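Local coordinates for protein succinylglutamate desuccinylase (Vibrio parahaemolyticus, PDB 2BCO) that probably hydrolyses N-succinylglutamate to succinate and glutamate with one zinc ion per subunit, the last step of arginine degradation by the succinyltransferase pathway, at residues I258-H270 with H316-V330. Residues are numbered along the deposited sequence; the frame is centred on the assembly and turned at random.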
loop_
_atom_site.group_PDB
_atom_site.type_symbol
_atom_site.label_atom_id
_atom_site.label_comp_id
_atom_site.label_asym_id
_atom_site.label_seq_id
_atom_site.Cartn_x
_atom_site.Cartn_y
_atom_site.Cartn_z
ATOM N N ILE A 258 -4.761 16.085 -0.829
ATOM C CA ILE A 258 -4.466 16.776 0.414
ATOM C C ILE A 258 -3.207 16.147 1.026
ATOM O O ILE A 258 -3.057 14.921 1.025
ATOM C CB ILE A 258 -5.655 16.662 1.388
ATOM C CG1 ILE A 258 -6.891 17.316 0.753
ATOM C CG2 ILE A 258 -5.322 17.339 2.723
ATOM C CD1 ILE A 258 -8.181 16.976 1.459
ATOM N N LYS A 259 -2.300 16.985 1.520
ATOM C CA LYS A 259 -1.061 16.502 2.118
ATOM C C LYS A 259 -1.170 16.637 3.638
ATOM O O LYS A 259 -1.508 17.707 4.154
ATOM C CB LYS A 259 0.136 17.325 1.619
ATOM C CG LYS A 259 0.206 17.566 0.103
ATOM C CD LYS A 259 0.409 16.274 -0.691
ATOM C CE LYS A 259 0.651 16.555 -2.177
ATOM N NZ LYS A 259 -0.468 17.308 -2.824
ATOM N N TYR A 260 -0.891 15.550 4.350
ATOM C CA TYR A 260 -0.959 15.544 5.808
ATOM C C TYR A 260 0.416 15.239 6.379
ATOM O O TYR A 260 1.257 14.664 5.703
ATOM C CB TYR A 260 -1.935 14.470 6.304
ATOM C CG TYR A 260 -3.404 14.790 6.123
ATOM C CD1 TYR A 260 -4.077 15.616 7.026
ATOM C CD2 TYR A 260 -4.121 14.269 5.053
ATOM C CE1 TYR A 260 -5.434 15.916 6.863
ATOM C CE2 TYR A 260 -5.477 14.561 4.882
ATOM C CZ TYR A 260 -6.125 15.383 5.788
ATOM O OH TYR A 260 -7.464 15.665 5.620
ATOM N N ARG A 261 0.642 15.646 7.621
ATOM C CA ARG A 261 1.896 15.371 8.314
ATOM C C ARG A 261 1.469 14.875 9.685
ATOM O O ARG A 261 0.333 15.107 10.101
ATOM C CB ARG A 261 2.763 16.635 8.458
ATOM C CG ARG A 261 2.275 17.663 9.480
ATOM C CD ARG A 261 3.285 18.816 9.621
ATOM N NE ARG A 261 2.790 19.927 10.437
ATOM C CZ ARG A 261 2.676 19.905 11.760
ATOM N NH1 ARG A 261 3.024 18.827 12.446
ATOM N NH2 ARG A 261 2.203 20.967 12.401
ATOM N N VAL A 262 2.362 14.200 10.393
ATOM C CA VAL A 262 2.009 13.698 11.713
ATOM C C VAL A 262 2.164 14.757 12.812
ATOM O O VAL A 262 3.277 15.133 13.171
ATOM C CB VAL A 262 2.862 12.465 12.064
ATOM C CG1 VAL A 262 2.522 11.971 13.468
ATOM C CG2 VAL A 262 2.629 11.374 11.023
ATOM N N SER A 263 1.039 15.244 13.331
ATOM C CA SER A 263 1.065 16.240 14.400
ATOM C C SER A 263 1.777 15.608 15.577
ATOM O O SER A 263 2.752 16.151 16.088
ATOM C CB SER A 263 -0.354 16.637 14.810
ATOM O OG SER A 263 -1.067 17.180 13.712
ATOM N N ARG A 264 1.277 14.454 16.007
ATOM C CA ARG A 264 1.887 13.718 17.102
ATOM C C ARG A 264 1.460 12.260 17.095
ATOM O O ARG A 264 0.444 11.892 16.498
ATOM C CB ARG A 264 1.570 14.376 18.449
ATOM C CG ARG A 264 0.105 14.575 18.758
ATOM C CD ARG A 264 -0.055 15.722 19.751
ATOM N NE ARG A 264 -1.446 15.933 20.138
ATOM C CZ ARG A 264 -2.114 15.147 20.974
ATOM N NH1 ARG A 264 -1.519 14.095 21.518
ATOM N NH2 ARG A 264 -3.381 15.406 21.256
ATOM N N THR A 265 2.265 11.431 17.747
ATOM C CA THR A 265 2.005 10.003 17.824
ATOM C C THR A 265 1.569 9.638 19.244
ATOM O O THR A 265 2.223 10.014 20.214
ATOM C CB THR A 265 3.274 9.206 17.418
ATOM O OG1 THR A 265 2.986 7.801 17.404
ATOM C CG2 THR A 265 4.404 9.478 18.391
ATOM N N ILE A 266 0.454 8.920 19.359
ATOM C CA ILE A 266 -0.086 8.511 20.653
ATOM C C ILE A 266 0.437 7.134 21.072
ATOM O O ILE A 266 0.302 6.161 20.331
ATOM C CB ILE A 266 -1.638 8.454 20.614
ATOM C CG1 ILE A 266 -2.205 9.798 20.148
ATOM C CG2 ILE A 266 -2.183 8.080 21.987
ATOM C CD1 ILE A 266 -1.780 10.984 20.994
ATOM N N VAL A 267 1.020 7.055 22.263
ATOM C CA VAL A 267 1.555 5.794 22.768
ATOM C C VAL A 267 0.876 5.367 24.073
ATOM O O VAL A 267 0.780 6.155 25.013
ATOM C CB VAL A 267 3.074 5.901 23.030
ATOM C CG1 VAL A 267 3.629 4.540 23.425
ATOM C CG2 VAL A 267 3.784 6.445 21.797
ATOM N N ARG A 268 0.413 4.119 24.125
ATOM C CA ARG A 268 -0.251 3.586 25.319
ATOM C C ARG A 268 0.742 3.379 26.463
ATOM O O ARG A 268 1.670 2.572 26.363
ATOM C CB ARG A 268 -0.944 2.259 24.995
ATOM C CG ARG A 268 -1.690 1.627 26.169
ATOM C CD ARG A 268 -2.430 0.380 25.716
ATOM N NE ARG A 268 -3.267 -0.216 26.757
ATOM C CZ ARG A 268 -4.167 -1.175 26.531
ATOM N NH1 ARG A 268 -4.347 -1.645 25.300
ATOM N NH2 ARG A 268 -4.893 -1.666 27.528
ATOM N N LEU A 269 0.531 4.116 27.551
ATOM C CA LEU A 269 1.394 4.046 28.723
ATOM C C LEU A 269 0.880 3.129 29.829
ATOM O O LEU A 269 1.669 2.462 30.497
ATOM C CB LEU A 269 1.610 5.450 29.298
ATOM C CG LEU A 269 2.929 6.163 28.993
ATOM C CD1 LEU A 269 4.065 5.460 29.729
ATOM C CD2 LEU A 269 3.180 6.190 27.489
ATOM N N HIS A 270 -0.434 3.096 30.027
ATOM C CA HIS A 270 -1.014 2.267 31.078
ATOM C C HIS A 270 -2.015 1.240 30.561
ATOM O O HIS A 270 -2.418 1.272 29.400
ATOM C CB HIS A 270 -1.696 3.150 32.125
ATOM C CG HIS A 270 -0.846 4.285 32.605
ATOM N ND1 HIS A 270 -0.556 5.382 31.821
ATOM C CD2 HIS A 270 -0.219 4.491 33.786
ATOM C CE1 HIS A 270 0.213 6.214 32.499
ATOM N NE2 HIS A 270 0.434 5.700 33.695
ATOM N N HIS A 316 -6.614 -1.778 21.318
ATOM C CA HIS A 316 -6.133 -3.094 21.717
ATOM C C HIS A 316 -4.612 -3.178 21.673
ATOM O O HIS A 316 -4.015 -4.122 22.191
ATOM C CB HIS A 316 -6.744 -4.163 20.817
ATOM C CG HIS A 316 -8.239 -4.140 20.793
ATOM N ND1 HIS A 316 -8.959 -3.613 19.739
ATOM C CD2 HIS A 316 -9.152 -4.562 21.697
ATOM C CE1 HIS A 316 -10.248 -3.716 19.997
ATOM N NE2 HIS A 316 -10.396 -4.288 21.179
ATOM N N VAL A 317 -3.999 -2.177 21.051
ATOM C CA VAL A 317 -2.553 -2.102 20.928
ATOM C C VAL A 317 -1.871 -2.387 22.263
ATOM O O VAL A 317 -2.198 -1.780 23.280
ATOM C CB VAL A 317 -2.135 -0.710 20.415
ATOM C CG1 VAL A 317 -0.680 -0.445 20.715
ATOM C CG2 VAL A 317 -2.376 -0.630 18.924
ATOM N N ALA A 318 -0.922 -3.315 22.250
ATOM C CA ALA A 318 -0.203 -3.680 23.463
ATOM C C ALA A 318 0.468 -2.470 24.101
ATOM O O ALA A 318 0.676 -1.444 23.454
ATOM C CB ALA A 318 0.841 -4.753 23.151
ATOM N N ILE A 319 0.806 -2.605 25.377
ATOM C CA ILE A 319 1.457 -1.542 26.134
ATOM C C ILE A 319 2.763 -1.091 25.472
ATOM O O ILE A 319 3.531 -1.909 24.978
ATOM C CB ILE A 319 1.766 -2.018 27.575
ATOM C CG1 ILE A 319 2.326 -0.862 28.401
ATOM C CG2 ILE A 319 2.732 -3.200 27.541
ATOM C CD1 ILE A 319 1.289 0.163 28.774
ATOM N N GLY A 320 3.003 0.218 25.456
ATOM C CA GLY A 320 4.227 0.735 24.871
ATOM C C GLY A 320 4.231 0.959 23.370
ATOM O O GLY A 320 5.135 1.610 22.854
ATOM N N GLN A 321 3.245 0.412 22.663
ATOM C CA GLN A 321 3.149 0.585 21.212
ATOM C C GLN A 321 2.261 1.796 20.913
ATOM O O GLN A 321 1.643 2.351 21.822
ATOM C CB GLN A 321 2.549 -0.666 20.565
ATOM C CG GLN A 321 3.379 -1.923 20.746
ATOM C CD GLN A 321 4.743 -1.816 20.096
ATOM O OE1 GLN A 321 4.855 -1.709 18.871
ATOM N NE2 GLN A 321 5.792 -1.838 20.914
ATOM N N ARG A 322 2.187 2.213 19.653
ATOM C CA ARG A 322 1.363 3.371 19.326
ATOM C C ARG A 322 -0.094 2.984 19.152
ATOM O O ARG A 322 -0.411 1.973 18.523
ATOM C CB ARG A 322 1.873 4.085 18.070
ATOM C CG ARG A 322 1.414 3.529 16.732
ATOM C CD ARG A 322 1.711 4.564 15.654
ATOM N NE ARG A 322 1.418 4.113 14.297
ATOM C CZ ARG A 322 0.222 3.709 13.880
ATOM N NH1 ARG A 322 -0.813 3.687 14.718
ATOM N NH2 ARG A 322 0.061 3.336 12.616
ATOM N N ALA A 323 -0.975 3.803 19.724
ATOM C CA ALA A 323 -2.411 3.568 19.662
ATOM C C ALA A 323 -3.101 4.422 18.606
ATOM O O ALA A 323 -4.223 4.121 18.196
ATOM C CB ALA A 323 -3.027 3.835 21.020
ATOM N N ALA A 324 -2.436 5.485 18.168
ATOM C CA ALA A 324 -3.024 6.366 17.162
ATOM C C ALA A 324 -2.064 7.412 16.606
ATOM O O ALA A 324 -0.989 7.669 17.151
ATOM C CB ALA A 324 -4.257 7.068 17.744
ATOM N N LEU A 325 -2.489 8.015 15.506
ATOM C CA LEU A 325 -1.731 9.054 14.836
ATOM C C LEU A 325 -2.621 10.282 14.834
ATOM O O LEU A 325 -3.824 10.177 14.634
ATOM C CB LEU A 325 -1.432 8.632 13.398
ATOM C CG LEU A 325 0.019 8.519 12.911
ATOM C CD1 LEU A 325 0.981 8.269 14.061
ATOM C CD2 LEU A 325 0.094 7.385 11.895
HETATM N N MSE A 326 -2.046 11.440 15.111
HETATM C CA MSE A 326 -2.801 12.683 15.073
HETATM C C MSE A 326 -2.150 13.408 13.907
HETATM O O MSE A 326 -0.943 13.633 13.903
HETATM C CB MSE A 326 -2.623 13.481 16.365
HETATM C CG MSE A 326 -3.186 12.814 17.609
HETATM SE SE MSE A 326 -5.092 12.578 17.515
HETATM C CE MSE A 326 -5.638 14.279 18.272
ATOM N N VAL A 327 -2.948 13.750 12.909
ATOM C CA VAL A 327 -2.419 14.412 11.730
ATOM C C VAL A 327 -3.110 15.729 11.436
ATOM O O VAL A 327 -4.154 16.036 12.014
ATOM C CB VAL A 327 -2.560 13.500 10.510
ATOM C CG1 VAL A 327 -1.919 12.152 10.813
ATOM C CG2 VAL A 327 -4.034 13.320 10.164
ATOM N N CYS A 328 -2.516 16.500 10.533
ATOM C CA CYS A 328 -3.061 17.788 10.137
ATOM C C CYS A 328 -2.498 18.157 8.779
ATOM O O CYS A 328 -1.380 17.761 8.438
ATOM C CB CYS A 328 -2.684 18.866 11.158
ATOM S SG CYS A 328 -0.901 19.110 11.385
ATOM N N GLU A 329 -3.270 18.899 7.998
ATOM C CA GLU A 329 -2.805 19.315 6.680
ATOM C C GLU A 329 -1.469 20.035 6.833
ATOM O O GLU A 329 -1.190 20.657 7.863
ATOM C CB GLU A 329 -3.806 20.265 6.014
ATOM C CG GLU A 329 -5.165 19.654 5.735
ATOM C CD GLU A 329 -5.953 20.440 4.697
ATOM O OE1 GLU A 329 -7.150 20.140 4.505
ATOM O OE2 GLU A 329 -5.371 21.350 4.070
ATOM N N VAL A 330 -0.632 19.952 5.811
ATOM C CA VAL A 330 0.633 20.635 5.904
ATOM C C VAL A 330 0.983 21.438 4.660
ATOM O O VAL A 330 0.550 21.120 3.545
ATOM C CB VAL A 330 1.764 19.657 6.232
ATOM C CG1 VAL A 330 2.049 18.755 5.057
ATOM C CG2 VAL A 330 2.996 20.446 6.656
HETATM O O HOH W 1 -8.863 18.062 5.693
#
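Tyr260 and Glu329 meet near one end of two paired antiparallel strands of the AstE/AspA barrel-sandwich hybrid domain, a worked example of how two classic beta bulges shift the register of a long antiparallel strand pair while the backbone bonding continues on each side. The Tyr260 ring stands at 86° to the Glu329 carboxylate, and one water joins the two, 2.8 Å from Tyr260 OH and donating to Glu329 OE1; the hydroxyl also bonds His163, while the backbone of Tyr260 pairs with strand 192-195 of the catalytic domain. Arg261 and Cys328 exchange both backbone bonds. With CG wedged between its backbone N and carbonyl carbon (chi1 73°), Arg261 lays one guanidinium face over the thiol, SG sitting 3.6 Å above the centre of the plane, while Val330 CG2 abuts the edge. At the corner by Ser263 the first bulge appears: Ser263 and Arg264 both face selenomethionine Met326, whose O accepts a weak bond from Ser263 N and a straighter one from Arg264 N. The side chains of Arg264 and Met326 run alongside each other in the same direction, CG of Met326 lying over the guanidinium, which Glu308 engages in a salt bridge. Ile266 opposes both Ala323 and Ala324, the second bulge, its CB 4.1 Å from Ala324 CB. Beyond it, the carbonyl of Arg268 receives Gly320 N from the type II turn 318-321. The extended Arg268 side chain reaches three carbonyls: NE points to His270 O in the guanidinium plane, NH2 bonds Asp271 O, and NH1 meets Val317 O at 3.0 Å from above that carbonyl's plane.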